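Udp-n-acetylglucosamine pyrophosphorylase (Trypanosoma brucei, PDB 4BQH) probably catalyses the transfer of uridylyl from UTP to N-acetylglucosamine 1-phosphate, giving UDP-N-acetylglucosamine and diphosphate. Local coordinates at residues S81-S86 against A95-N100; D89-Q94 against Q427-D432; R156-I161 against A289-I294. All coordinates share one frame; numbering follows the deposited sequence.

How the contacts relate
From the N terminus, the chain lays down the short strand 83-84, turns through helix 88-92 and enters helix 95-110, whose first residues fold back on the strand in contact 1, a tight local loop. Contact 2 opens within that loop, in 89-94, and closes only at 427-432, so the two cross; their centres lie about 8 Å apart, and F83 O and I85 N probably hydrogen-bond to Q427. Contact 3, joining helix 147-166 to the start of helix 291-300, opens and closes inside the long span of contact 2 and follows contact 1 in series. V292 links contacts 1 and 3 by packing on F83 and I98.

Contact 1 of 3, residues S81-S86 against A95-N100; sequences SFFDIS and AKRIKN
R97 lies over one face of the F83 ring, and beside it I98 packs on both F83 and I85. In R97, CG stands anti to the backbone N (chi1 -179°) and the chain runs straight on, which carries the guanidinium out from the helix to the strand. Followed outward, CB and CG lead to CD, the first atom to meet the ring, 4.0 Å from F83 CE1. NE follows, also nearest F83 CE1, and CZ sits 3.6 Å from F83 CD1. NH1 makes the closest approach, 3.4 Å to F83 CD1, while NH2 reaches over CD1 and CG. The result is an off-centre cation-pi contact, with R97 CZ 4.1 Å from the ring centroid and 34° off the ring normal. The two planes are inclined by 33° rather than stacked flat. R97 and F83 extend from their backbones in opposing directions and overlap alongside.

Strand 83-84 pairs in parallel with strand 423-427 in the mixed sheet of this GT-A-related nucleotidyltransferase fold, and the start of helix 95-110 packs against it after a short helical connection. F83 and I85, two residues apart, both point toward that helix, whereas D84 between them points away.

The apolar half of the contact belongs to I98. Its CG1, anti to the carbonyl carbon, approaches the F83 ring obliquely at CZ, 4.0 Å away, and its CD1 ends 3.8 Å from I85 CG2. That same I85 methyl branch lies over a face of the F83 ring, near its rim. Y296 and V292 of helix 291-300 add to the surroundings of F83, and V292 also touches I98. On the far side of the strand, D84 OD1 accepts from S86 N at 3.0 Å, closing an Asx turn, and from S86 OG at 2.6 Å.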
ATOM      1  N   SER A  81     -18.714  -5.005  16.066  1.00 23.35           N
ATOM      2  CA  SER A  81     -17.499  -4.828  16.912  1.00 20.53           C
ATOM      3  C   SER A  81     -16.408  -3.873  16.381  1.00 21.35           C
ATOM      4  O   SER A  81     -15.473  -3.530  17.101  1.00 21.89           O
ATOM      5  CB  SER A  81     -16.868  -6.185  17.233  1.00 21.75           C
ATOM      6  OG  SER A  81     -16.211  -6.739  16.088  1.00 21.81           O
ATOM      7  N   PHE A  82     -16.530  -3.445  15.127  1.00 17.74           N
ATOM      8  CA  PHE A  82     -15.478  -2.670  14.467  1.00 15.80           C
ATOM      9  C   PHE A  82     -16.070  -1.355  13.976  1.00 14.39           C
ATOM     10  O   PHE A  82     -17.284  -1.250  13.813  1.00 14.03           O
ATOM     11  CB  PHE A  82     -14.893  -3.474  13.301  1.00 15.11           C
ATOM     12  CG  PHE A  82     -15.928  -4.061  12.378  1.00 14.78           C
ATOM     13  CD1 PHE A  82     -16.402  -3.340  11.275  1.00 14.95           C
ATOM     14  CD2 PHE A  82     -16.433  -5.345  12.602  1.00 15.07           C
ATOM     15  CE1 PHE A  82     -17.356  -3.898  10.411  1.00 15.07           C
ATOM     16  CE2 PHE A  82     -17.381  -5.898  11.756  1.00 15.30           C
ATOM     17  CZ  PHE A  82     -17.839  -5.182  10.661  1.00 16.03           C
ATOM     18  N   PHE A  83     -15.216  -0.368  13.717  1.00 13.25           N
ATOM     19  CA  PHE A  83     -15.659   0.940  13.238  1.00 12.06           C
ATOM     20  C   PHE A  83     -16.088   0.759  11.777  1.00 12.54           C
ATOM     21  O   PHE A  83     -15.267   0.357  10.929  1.00 11.98           O
ATOM     22  CB  PHE A  83     -14.470   1.900  13.357  1.00 12.40           C
ATOM     23  CG  PHE A  83     -14.780   3.356  13.087  1.00 12.14           C
ATOM     24  CD1 PHE A  83     -16.020   3.919  13.402  1.00 12.87           C
ATOM     25  CD2 PHE A  83     -13.789   4.166  12.550  1.00 12.73           C
ATOM     26  CE1 PHE A  83     -16.263   5.276  13.163  1.00 12.36           C
ATOM     27  CE2 PHE A  83     -14.017   5.515  12.312  1.00 13.33           C
ATOM     28  CZ  PHE A  83     -15.260   6.065  12.614  1.00 12.26           C
ATOM     29  N   ASP A  84     -17.366   1.019  11.505  1.00 11.25           N
ATOM     30  CA  ASP A  84     -17.924   0.796  10.182  1.00 12.26           C
ATOM     31  C   ASP A  84     -18.416   2.121   9.590  1.00 11.92           C
ATOM     32  O   ASP A  84     -19.421   2.663  10.009  1.00 12.76           O
ATOM     33  CB  ASP A  84     -19.026  -0.263  10.246  1.00 12.71           C
ATOM     34  CG  ASP A  84     -19.473  -0.754   8.865  1.00 12.70           C
ATOM     35  OD1 ASP A  84     -19.283  -0.037   7.869  1.00 12.74           O
ATOM     36  OD2 ASP A  84     -19.995  -1.888   8.794  1.00 14.05           O
ATOM     37  N   ILE A  85     -17.684   2.626   8.607  1.00 11.78           N
ATOM     38  CA  ILE A  85     -18.076   3.843   7.910  1.00 12.24           C
ATOM     39  C   ILE A  85     -18.322   3.566   6.413  1.00 12.07           C
ATOM     40  O   ILE A  85     -18.088   4.414   5.565  1.00 12.92           O
ATOM     41  CB  ILE A  85     -17.062   4.973   8.186  1.00 13.02           C
ATOM     42  CG1 ILE A  85     -15.640   4.546   7.819  1.00 13.45           C
ATOM     43  CG2 ILE A  85     -17.113   5.354   9.660  1.00 12.92           C
ATOM     44  CD1 ILE A  85     -14.595   5.638   7.968  1.00 14.81           C
ATOM     45  N   SER A  86     -18.875   2.390   6.127  1.00 11.77           N
ATOM     46  CA  SER A  86     -18.875   1.829   4.769  1.00 12.74           C
ATOM     47  C   SER A  86     -20.024   2.308   3.878  1.00 14.11           C
ATOM     48  O   SER A  86     -20.104   1.905   2.726  1.00 14.48           O
ATOM     49  CB  SER A  86     -18.802   0.292   4.797  1.00 12.94           C
ATOM     50  OG  SER A  86     -19.973  -0.263   5.388  1.00 13.66           O
ATOM     51  N   ALA A  95     -21.334  11.168  12.435  1.00 17.20           N
ATOM     52  CA  ALA A  95     -20.668  12.339  11.881  1.00 17.05           C
ATOM     53  C   ALA A  95     -19.725  13.024  12.878  1.00 16.23           C
ATOM     54  O   ALA A  95     -18.607  13.396  12.511  1.00 16.02           O
ATOM     55  CB  ALA A  95     -21.700  13.328  11.339  1.00 17.93           C
ATOM     56  N   LYS A  96     -20.163  13.187  14.124  1.00 16.39           N
ATOM     57  CA  LYS A  96     -19.334  13.861  15.128  1.00 16.85           C
ATOM     58  C   LYS A  96     -18.063  13.057  15.420  1.00 15.30           C
ATOM     59  O   LYS A  96     -16.976  13.615  15.503  1.00 14.14           O
ATOM     60  CB  LYS A  96     -20.095  14.099  16.422  1.00 19.99           C
ATOM     61  CG  LYS A  96     -19.306  14.950  17.417  1.00 22.64           C
ATOM     62  CD  LYS A  96     -20.106  15.255  18.676  1.00 26.10           C
ATOM     63  CE  LYS A  96     -19.397  16.304  19.532  1.00 27.75           C
ATOM     64  NZ  LYS A  96     -18.104  15.818  20.099  1.00 27.45           N
ATOM     65  N   ARG A  97     -18.224  11.751  15.577  1.00 13.99           N
ATOM     66  CA  ARG A  97     -17.087  10.873  15.888  1.00 12.90           C
ATOM     67  C   ARG A  97     -16.064  10.934  14.762  1.00 12.48           C
ATOM     68  O   ARG A  97     -14.864  11.020  15.025  1.00 11.98           O
ATOM     69  CB  ARG A  97     -17.546   9.427  16.093  1.00 12.55           C
ATOM     70  CG  ARG A  97     -16.381   8.489  16.432  1.00 12.25           C
ATOM     71  CD  ARG A  97     -16.882   7.090  16.682  1.00 11.65           C
ATOM     72  NE  ARG A  97     -15.784   6.154  16.889  1.00 11.26           N
ATOM     73  CZ  ARG A  97     -15.921   4.835  16.864  1.00 11.23           C
ATOM     74  NH1 ARG A  97     -17.111   4.285  16.635  1.00 11.51           N
ATOM     75  NH2 ARG A  97     -14.866   4.072  17.055  1.00 10.97           N
ATOM     76  N   ILE A  98     -16.547  10.884  13.515  1.00 12.65           N
ATOM     77  CA  ILE A  98     -15.660  10.989  12.347  1.00 13.04           C
ATOM     78  C   ILE A  98     -14.899  12.322  12.331  1.00 13.24           C
ATOM     79  O   ILE A  98     -13.687  12.357  12.123  1.00 12.87           O
ATOM     80  CB  ILE A  98     -16.439  10.794  11.021  1.00 13.14           C
ATOM     81  CG1 ILE A  98     -16.853   9.322  10.879  1.00 13.37           C
ATOM     82  CG2 ILE A  98     -15.589  11.216   9.827  1.00 14.20           C
ATOM     83  CD1 ILE A  98     -17.997   9.064   9.896  1.00 13.84           C
ATOM     84  N   LYS A  99     -15.612  13.422  12.560  1.00 13.80           N
ATOM     85  CA  LYS A  99     -14.987  14.735  12.598  1.00 14.97           C
ATOM     86  C   LYS A  99     -13.960  14.835  13.730  1.00 14.21           C
ATOM     87  O   LYS A  99     -12.875  15.439  13.564  1.00 14.17           O
ATOM     88  CB  LYS A  99     -16.062  15.822  12.784  1.00 17.67           C
ATOM     89  CG  LYS A  99     -15.545  17.254  12.656  1.00 21.77           C
ATOM     90  CD  LYS A  99     -16.695  18.264  12.546  1.00 26.52           C
ATOM     91  CE  LYS A  99     -17.437  18.114  11.207  1.00 29.00           C
ATOM     92  NZ  LYS A  99     -18.329  19.277  10.931  1.00 31.88           N
ATOM     93  N   ASN A 100     -14.283  14.248  14.876  1.00 12.89           N
ATOM     94  CA  ASN A 100     -13.356  14.306  15.992  1.00 12.76           C
ATOM     95  C   ASN A 100     -12.085  13.465  15.745  1.00 12.21           C
ATOM     96  O   ASN A 100     -10.983  13.888  16.109  1.00 12.06           O
ATOM     97  CB  ASN A 100     -14.040  13.896  17.280  1.00 13.81           C
ATOM     98  CG  ASN A 100     -15.024  14.944  17.776  1.00 14.98           C
ATOM     99  OD1 ASN A 100     -15.950  14.629  18.527  1.00 17.56           O
ATOM    100  ND2 ASN A 100     -14.821  16.189  17.367  1.00 15.64           N
TER

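Contact 2 of 3, residues D89-Q94 against Q427-D432; sequences DRRRGQ and QVDRDD
R91 of helix 88-92 reaches across to D429 and D432 in a small salt-bridge network, which joins this helix to the segment that leaves strand 423-427 of the mixed sheet. The anchoring bond is R91 NH1 to D429 OD2, 3.1 Å long and nearly straight, with an N-H...O angle of 168°. The oxygen lies at the edge of the guanidinium, close to its plane, and receives the N-H on its anti lone pair, although the two flat groups are turned 47° apart. A bend at chi3 (-63°) swings the R91 guanidinium round to present this edge. NH1 also donates to I85 O, so it is shared between the I85 carbonyl and the D429 carboxylate.

The tie to D432 is looser. R91 NH2 and D432 OD2 are 3.8 Å apart, a long ion pair in which the oxygen lies well out of the guanidinium plane and no N-H points at it. D432 has a stronger partner in R461 of helix 448-471, which bridges to its OD1; D432 thus has R461 as its main partner and R91 as a distant second. Within 89-94, Q94, the N-cap residue of helix 95-110, donates from NE2 both to D84 O and to R90 O, the latter at 2.8 Å with the carbonyl oxygen in its amide plane but NE2 itself above the plane of that carbonyl.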
ATOM      1  N   ASP A  89     -25.042   6.463   4.860  1.00 25.49           N
ATOM      2  CA  ASP A  89     -25.927   6.381   6.026  1.00 27.87           C
ATOM      3  C   ASP A  89     -25.172   6.078   7.319  1.00 27.44           C
ATOM      4  O   ASP A  89     -25.455   6.660   8.368  1.00 27.08           O
ATOM      5  CB  ASP A  89     -27.023   5.324   5.799  1.00 31.56           C
ATOM      6  CG  ASP A  89     -28.124   5.798   4.836  1.00 36.27           C
ATOM      7  OD1 ASP A  89     -28.383   7.024   4.754  1.00 39.39           O
ATOM      8  OD2 ASP A  89     -28.741   4.941   4.161  1.00 37.11           O
ATOM      9  N   ARG A  90     -24.197   5.172   7.245  1.00 25.89           N
ATOM     10  CA  ARG A  90     -23.388   4.875   8.434  1.00 23.94           C
ATOM     11  C   ARG A  90     -22.493   6.042   8.818  1.00 22.57           C
ATOM     12  O   ARG A  90     -22.188   6.232   9.995  1.00 24.85           O
ATOM     13  CB  ARG A  90     -22.550   3.630   8.211  1.00 23.80           C
ATOM     14  CG  ARG A  90     -23.350   2.363   8.066  1.00 24.55           C
ATOM     15  CD  ARG A  90     -22.417   1.240   7.664  1.00 25.35           C
ATOM     16  NE  ARG A  90     -23.088  -0.048   7.536  1.00 25.16           N
ATOM     17  CZ  ARG A  90     -23.381  -0.860   8.555  1.00 27.08           C
ATOM     18  NH1 ARG A  90     -23.085  -0.526   9.813  1.00 26.02           N
ATOM     19  NH2 ARG A  90     -23.975  -2.024   8.310  1.00 26.89           N
ATOM     20  N   ARG A  91     -22.062   6.828   7.843  1.00 22.15           N
ATOM     21  CA  ARG A  91     -21.252   7.998   8.147  1.00 22.89           C
ATOM     22  C   ARG A  91     -22.088   9.143   8.738  1.00 24.28           C
ATOM     23  O   ARG A  91     -21.606   9.880   9.603  1.00 24.03           O
ATOM     24  CB  ARG A  91     -20.453   8.464   6.937  1.00 23.94           C
ATOM     25  CG  ARG A  91     -19.395   7.455   6.501  1.00 23.20           C
ATOM     26  CD  ARG A  91     -18.435   8.052   5.498  1.00 25.42           C
ATOM     27  NE  ARG A  91     -19.112   8.441   4.268  1.00 26.25           N
ATOM     28  CZ  ARG A  91     -19.428   7.605   3.277  1.00 26.69           C
ATOM     29  NH1 ARG A  91     -19.138   6.305   3.353  1.00 23.39           N
ATOM     30  NH2 ARG A  91     -20.044   8.077   2.203  1.00 26.01           N
ATOM     31  N   ARG A  92     -23.331   9.284   8.283  1.00 25.50           N
ATOM     32  CA  ARG A  92     -24.222  10.326   8.821  1.00 25.56           C
ATOM     33  C   ARG A  92     -24.483  10.123  10.317  1.00 24.17           C
ATOM     34  O   ARG A  92     -24.392  11.066  11.103  1.00 24.76           O
ATOM     35  CB  ARG A  92     -25.556  10.354   8.062  1.00 28.75           C
ATOM     36  CG  ARG A  92     -25.560  11.179   6.781  1.00 31.85           C
ATOM     37  CD  ARG A  92     -26.996  11.522   6.371  1.00 33.34           C
ATOM     38  N   GLY A  93     -24.789   8.885  10.707  1.00 22.55           N
ATOM     39  CA  GLY A  93     -25.083   8.538  12.096  1.00 20.95           C
ATOM     40  C   GLY A  93     -23.895   8.716  13.036  1.00 20.97           C
ATOM     41  O   GLY A  93     -24.060   8.752  14.253  1.00 23.30           O
ATOM     42  N   GLN A  94     -22.697   8.832  12.457  1.00 18.06           N
ATOM     43  CA  GLN A  94     -21.454   8.892  13.227  1.00 17.05           C
ATOM     44  C   GLN A  94     -20.646  10.136  12.913  1.00 16.77           C
ATOM     45  O   GLN A  94     -19.422  10.164  13.094  1.00 15.09           O
ATOM     46  CB  GLN A  94     -20.609   7.651  12.943  1.00 15.90           C
ATOM     47  CG  GLN A  94     -21.300   6.348  13.308  1.00 15.72           C
ATOM     48  CD  GLN A  94     -20.473   5.140  12.921  1.00 16.11           C
ATOM     49  OE1 GLN A  94     -19.745   4.598  13.744  1.00 16.47           O
ATOM     50  NE2 GLN A  94     -20.569   4.729  11.661  1.00 16.23           N
ATOM     51  N   GLN A 427     -13.975  -0.613   8.612  1.00 10.13           N
ATOM     52  CA  GLN A 427     -14.707  -1.047   7.418  1.00 10.13           C
ATOM     53  C   GLN A 427     -15.105   0.220   6.653  1.00  9.96           C
ATOM     54  O   GLN A 427     -15.812   1.053   7.190  1.00 10.13           O
ATOM     55  CB  GLN A 427     -15.936  -1.873   7.808  1.00 10.70           C
ATOM     56  CG  GLN A 427     -16.760  -2.393   6.616  1.00 11.52           C
ATOM     57  CD  GLN A 427     -16.468  -3.849   6.261  1.00 12.43           C
ATOM     58  OE1 GLN A 427     -15.311  -4.242   6.071  1.00 13.21           O
ATOM     59  NE2 GLN A 427     -17.529  -4.654   6.160  1.00 12.24           N
ATOM     60  N   VAL A 428     -14.638   0.338   5.413  1.00  9.75           N
ATOM     61  CA  VAL A 428     -14.800   1.557   4.615  1.00  9.97           C
ATOM     62  C   VAL A 428     -15.597   1.270   3.334  1.00 10.10           C
ATOM     63  O   VAL A 428     -15.818   0.121   2.968  1.00  9.38           O
ATOM     64  CB  VAL A 428     -13.442   2.235   4.263  1.00 10.44           C
ATOM     65  CG1 VAL A 428     -12.698   2.657   5.521  1.00 10.58           C
ATOM     66  CG2 VAL A 428     -12.558   1.330   3.387  1.00 10.76           C
ATOM     67  N   ASP A 429     -15.991   2.356   2.675  1.00 11.08           N
ATOM     68  CA  ASP A 429     -16.770   2.354   1.461  1.00 12.53           C
ATOM     69  C   ASP A 429     -15.857   2.055   0.261  1.00 11.76           C
ATOM     70  O   ASP A 429     -15.046   2.895  -0.117  1.00 11.33           O
ATOM     71  CB  ASP A 429     -17.386   3.768   1.360  1.00 14.77           C
ATOM     72  CG  ASP A 429     -18.564   3.846   0.427  1.00 17.57           C
ATOM     73  OD1 ASP A 429     -18.498   3.239  -0.671  1.00 18.51           O
ATOM     74  OD2 ASP A 429     -19.547   4.569   0.803  1.00 19.55           O
ATOM     75  N   ARG A 430     -16.016   0.887  -0.362  1.00 11.63           N
ATOM     76  CA  ARG A 430     -15.092   0.429  -1.405  1.00 12.31           C
ATOM     77  C   ARG A 430     -14.981   1.450  -2.529  1.00 13.02           C
ATOM     78  O   ARG A 430     -13.902   1.755  -3.013  1.00 13.45           O
ATOM     79  CB  ARG A 430     -15.531  -0.931  -1.979  1.00 12.77           C
ATOM     80  CG  ARG A 430     -14.574  -1.474  -3.043  1.00 13.57           C
ATOM     81  CD  ARG A 430     -15.156  -2.698  -3.747  1.00 14.63           C
ATOM     82  NE  ARG A 430     -15.407  -3.796  -2.814  1.00 14.81           N
ATOM     83  CZ  ARG A 430     -14.883  -5.024  -2.919  1.00 15.71           C
ATOM     84  NH1 ARG A 430     -14.042  -5.331  -3.903  1.00 14.81           N
ATOM     85  NH2 ARG A 430     -15.201  -5.949  -2.018  1.00 15.82           N
ATOM     86  N   ASP A 431     -16.127   1.982  -2.924  1.00 13.60           N
ATOM     87  CA  ASP A 431     -16.148   2.863  -4.070  1.00 15.02           C
ATOM     88  C   ASP A 431     -15.514   4.227  -3.793  1.00 14.71           C
ATOM     89  O   ASP A 431     -15.287   4.984  -4.733  1.00 15.08           O
ATOM     90  CB  ASP A 431     -17.567   2.970  -4.619  1.00 17.01           C
ATOM     91  CG  ASP A 431     -18.011   1.693  -5.336  1.00 19.30           C
ATOM     92  OD1 ASP A 431     -17.331   0.651  -5.270  1.00 21.48           O
ATOM     93  OD2 ASP A 431     -19.053   1.737  -5.993  1.00 22.99           O
ATOM     94  N   ASP A 432     -15.202   4.518  -2.527  1.00 14.00           N
ATOM     95  CA  ASP A 432     -14.498   5.740  -2.158  1.00 14.00           C
ATOM     96  C   ASP A 432     -12.998   5.489  -1.923  1.00 13.61           C
ATOM     97  O   ASP A 432     -12.208   6.440  -1.861  1.00 13.35           O
ATOM     98  CB  ASP A 432     -15.103   6.351  -0.873  1.00 16.16           C
ATOM     99  CG  ASP A 432     -16.498   6.934  -1.085  1.00 19.87           C
ATOM    100  OD1 ASP A 432     -16.852   7.291  -2.241  1.00 21.67           O
ATOM    101  OD2 ASP A 432     -17.229   7.065  -0.074  1.00 20.71           O
TER

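Contact 3 of 3, residues R156-I161 against A289-I294; sequences RRRQEI and ADPVFI
A buried arginine-proline contact joins the middle of helix 147-166 to the N-terminal end of helix 291-300, where R158 meets A289 and P291. R158 does all the touching from its helix. Its CG leaves the backbone anti to the carbonyl carbon, and the chain then bends at chi2 (-68°), so that CD comes 3.6 Å from A289 O while CG lies 4.2 Å from A289 CB. Beyond the bend, the R158 side chain crosses P291 at about a right angle. P291 CD sits over the centre of one guanidinium face, 3.4 Å from R158 CZ, and P291 CG follows at 3.6 Å from R158 NH1. The proline thus meets the flat cation with its CH2 groups, and no hydrogen bond spans the two segments. The terminal nitrogens are satisfied outside the two segments: R158 NH1 donates to Y106 OH of helix 95-110, and NH2 donates to N287 OD1, just before A289. These two bonds probably hold the guanidinium plane in the orientation that P291 CD covers. Y106 and E102 also touch P291, so helix 95-110 completes its surroundings.

Next to the proline, D290 points its CB away from R158 and serves its own helix. Its OD1 accepts from V292 N at 2.9 Å and, weakly, from F293 N at 3.4 Å, while OD2 forms a salt bridge with K307 of strand 304-309. An aspartate at the N-cap followed by proline in the first turn is a familiar helix start, here with its proline set against the neighbouring helix.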
ATOM      1  N   ARG A 156       0.621  16.460  -0.247  1.00 11.54           N
ATOM      2  CA  ARG A 156       0.710  17.943  -0.168  1.00 12.28           C
ATOM      3  C   ARG A 156      -0.588  18.575   0.326  1.00 12.04           C
ATOM      4  O   ARG A 156      -0.581  19.514   1.146  1.00 12.11           O
ATOM      5  CB  ARG A 156       1.124  18.523  -1.527  1.00 12.83           C
ATOM      6  CG  ARG A 156       2.608  18.313  -1.821  1.00 14.45           C
ATOM      7  CD  ARG A 156       2.942  18.495  -3.283  1.00 16.38           C
ATOM      8  NE  ARG A 156       2.657  19.879  -3.662  1.00 17.81           N
ATOM      9  CZ  ARG A 156       2.436  20.280  -4.903  1.00 17.82           C
ATOM     10  NH1 ARG A 156       2.509  19.419  -5.923  1.00 18.36           N
ATOM     11  NH2 ARG A 156       2.149  21.553  -5.117  1.00 20.50           N
ATOM     12  N   ARG A 157      -1.715  18.101  -0.183  1.00 11.19           N
ATOM     13  CA  ARG A 157      -3.006  18.628   0.251  1.00 12.06           C
ATOM     14  C   ARG A 157      -3.315  18.341   1.733  1.00 11.41           C
ATOM     15  O   ARG A 157      -3.752  19.237   2.471  1.00 10.33           O
ATOM     16  CB  ARG A 157      -4.128  18.154  -0.681  1.00 13.23           C
ATOM     17  CG  ARG A 157      -5.478  18.749  -0.362  1.00 15.79           C
ATOM     18  CD  ARG A 157      -5.508  20.265  -0.526  1.00 18.07           C
ATOM     19  NE  ARG A 157      -6.841  20.697  -0.136  1.00 21.27           N
ATOM     20  CZ  ARG A 157      -7.128  21.797   0.533  1.00 21.69           C
ATOM     21  NH1 ARG A 157      -6.166  22.634   0.914  1.00 23.01           N
ATOM     22  NH2 ARG A 157      -8.398  22.051   0.813  1.00 23.13           N
ATOM     23  N   ARG A 158      -3.085  17.101   2.162  1.00 10.54           N
ATOM     24  CA  ARG A 158      -3.288  16.730   3.566  1.00 10.94           C
ATOM     25  C   ARG A 158      -2.371  17.598   4.492  1.00 11.01           C
ATOM     26  O   ARG A 158      -2.779  18.026   5.579  1.00 10.65           O
ATOM     27  CB  ARG A 158      -3.043  15.229   3.785  1.00 11.31           C
ATOM     28  CG  ARG A 158      -4.144  14.301   3.221  1.00 12.70           C
ATOM     29  CD  ARG A 158      -5.488  14.395   3.953  1.00 13.11           C
ATOM     30  NE  ARG A 158      -6.413  13.389   3.413  1.00 13.84           N
ATOM     31  CZ  ARG A 158      -7.720  13.346   3.636  1.00 13.98           C
ATOM     32  NH1 ARG A 158      -8.304  14.268   4.377  1.00 14.37           N
ATOM     33  NH2 ARG A 158      -8.455  12.349   3.128  1.00 13.59           N
ATOM     34  N   GLN A 159      -1.142  17.834   4.057  1.00 11.32           N
ATOM     35  CA  GLN A 159      -0.176  18.660   4.823  1.00 11.76           C
ATOM     36  C   GLN A 159      -0.698  20.083   4.944  1.00 12.36           C
ATOM     37  O   GLN A 159      -0.665  20.695   6.024  1.00 12.36           O
ATOM     38  CB  GLN A 159       1.195  18.676   4.124  1.00 11.52           C
ATOM     39  CG  GLN A 159       2.021  17.404   4.342  1.00 11.55           C
ATOM     40  CD  GLN A 159       3.317  17.392   3.552  1.00 11.04           C
ATOM     41  OE1 GLN A 159       4.169  16.521   3.744  1.00 10.58           O
ATOM     42  NE2 GLN A 159       3.498  18.392   2.676  1.00 11.94           N
ATOM     43  N   GLU A 160      -1.200  20.604   3.830  1.00 12.70           N
ATOM     44  CA  GLU A 160      -1.784  21.960   3.790  1.00 13.34           C
ATOM     45  C   GLU A 160      -2.992  22.100   4.715  1.00 12.71           C
ATOM     46  O   GLU A 160      -3.107  23.115   5.424  1.00 12.88           O
ATOM     47  CB  GLU A 160      -2.128  22.311   2.331  1.00 15.96           C
ATOM     48  CG  GLU A 160      -2.691  23.702   2.099  1.00 20.47           C
ATOM     49  CD  GLU A 160      -3.133  23.910   0.656  1.00 24.79           C
ATOM     50  OE1 GLU A 160      -3.205  22.923  -0.126  1.00 25.24           O
ATOM     51  OE2 GLU A 160      -3.394  25.076   0.299  1.00 29.44           O
ATOM     52  N   ILE A 161      -3.887  21.104   4.733  1.00 11.78           N
ATOM     53  CA  ILE A 161      -5.047  21.154   5.639  1.00 11.76           C
ATOM     54  C   ILE A 161      -4.606  21.090   7.111  1.00 11.67           C
ATOM     55  O   ILE A 161      -5.102  21.865   7.938  1.00 12.36           O
ATOM     56  CB  ILE A 161      -6.102  20.048   5.327  1.00 11.58           C
ATOM     57  CG1 ILE A 161      -6.682  20.225   3.905  1.00 11.59           C
ATOM     58  CG2 ILE A 161      -7.241  20.094   6.341  1.00 11.90           C
ATOM     59  CD1 ILE A 161      -7.452  19.004   3.414  1.00 13.25           C
ATOM     60  N   ALA A 289      -2.514   9.379   3.642  1.00 11.05           N
ATOM     61  CA  ALA A 289      -2.453  10.114   4.920  1.00 11.53           C
ATOM     62  C   ALA A 289      -3.857  10.430   5.449  1.00 11.36           C
ATOM     63  O   ALA A 289      -4.191  11.568   5.758  1.00 12.26           O
ATOM     64  CB  ALA A 289      -1.581  11.369   4.796  1.00 12.44           C
ATOM     65  N   ASP A 290      -4.701   9.403   5.516  1.00 11.32           N
ATOM     66  CA  ASP A 290      -6.099   9.562   5.907  1.00 10.35           C
ATOM     67  C   ASP A 290      -6.167   9.931   7.391  1.00 10.18           C
ATOM     68  O   ASP A 290      -5.835   9.096   8.226  1.00  9.22           O
ATOM     69  CB  ASP A 290      -6.807   8.211   5.682  1.00 10.69           C
ATOM     70  CG  ASP A 290      -8.242   8.197   6.128  1.00 11.34           C
ATOM     71  OD1 ASP A 290      -8.759   9.181   6.676  1.00 11.77           O
ATOM     72  OD2 ASP A 290      -8.895   7.145   5.899  1.00 12.01           O
ATOM     73  N   PRO A 291      -6.594  11.173   7.720  1.00  9.95           N
ATOM     74  CA  PRO A 291      -6.612  11.597   9.120  1.00  9.68           C
ATOM     75  C   PRO A 291      -7.644  10.847   9.978  1.00  9.50           C
ATOM     76  O   PRO A 291      -7.454  10.741  11.190  1.00  9.68           O
ATOM     77  CB  PRO A 291      -6.957  13.096   9.026  1.00  9.76           C
ATOM     78  CG  PRO A 291      -7.824  13.180   7.782  1.00  9.79           C
ATOM     79  CD  PRO A 291      -7.126  12.230   6.827  1.00  9.94           C
ATOM     80  N   VAL A 292      -8.704  10.307   9.383  1.00  9.47           N
ATOM     81  CA  VAL A 292      -9.666   9.492  10.180  1.00  8.89           C
ATOM     82  C   VAL A 292      -9.028   8.147  10.574  1.00  8.86           C
ATOM     83  O   VAL A 292      -9.167   7.694  11.713  1.00  8.88           O
ATOM     84  CB  VAL A 292     -10.992   9.278   9.429  1.00  9.18           C
ATOM     85  CG1 VAL A 292     -11.950   8.354  10.188  1.00  9.09           C
ATOM     86  CG2 VAL A 292     -11.643  10.634   9.148  1.00  9.22           C
ATOM     87  N   PHE A 293      -8.336   7.526   9.627  1.00  8.26           N
ATOM     88  CA  PHE A 293      -7.608   6.258   9.838  1.00  8.51           C
ATOM     89  C   PHE A 293      -6.565   6.474  10.947  1.00  8.16           C
ATOM     90  O   PHE A 293      -6.480   5.704  11.896  1.00  8.27           O
ATOM     91  CB  PHE A 293      -6.908   5.966   8.500  1.00  8.57           C
ATOM     92  CG  PHE A 293      -6.415   4.551   8.294  1.00  8.85           C
ATOM     93  CD1 PHE A 293      -6.899   3.465   9.012  1.00  8.74           C
ATOM     94  CD2 PHE A 293      -5.508   4.318   7.273  1.00  8.72           C
ATOM     95  CE1 PHE A 293      -6.449   2.162   8.722  1.00  9.07           C
ATOM     96  CE2 PHE A 293      -5.054   3.023   6.976  1.00  9.03           C
ATOM     97  CZ  PHE A 293      -5.533   1.954   7.712  1.00  8.99           C
ATOM     98  N   ILE A 294      -5.802   7.557  10.831  1.00  7.96           N
ATOM     99  CA  ILE A 294      -4.780   7.921  11.830  1.00  8.29           C
ATOM    100  C   ILE A 294      -5.384   8.231  13.206  1.00  8.08           C
ATOM    101  O   ILE A 294      -4.883   7.748  14.230  1.00  7.62           O
ATOM    102  CB  ILE A 294      -3.926   9.096  11.319  1.00  8.77           C
ATOM    103  CG1 ILE A 294      -3.144   8.660  10.057  1.00  9.04           C
ATOM    104  CG2 ILE A 294      -2.976   9.623  12.410  1.00  8.63           C
ATOM    105  CD1 ILE A 294      -2.660   9.869   9.238  1.00  9.48           C
TER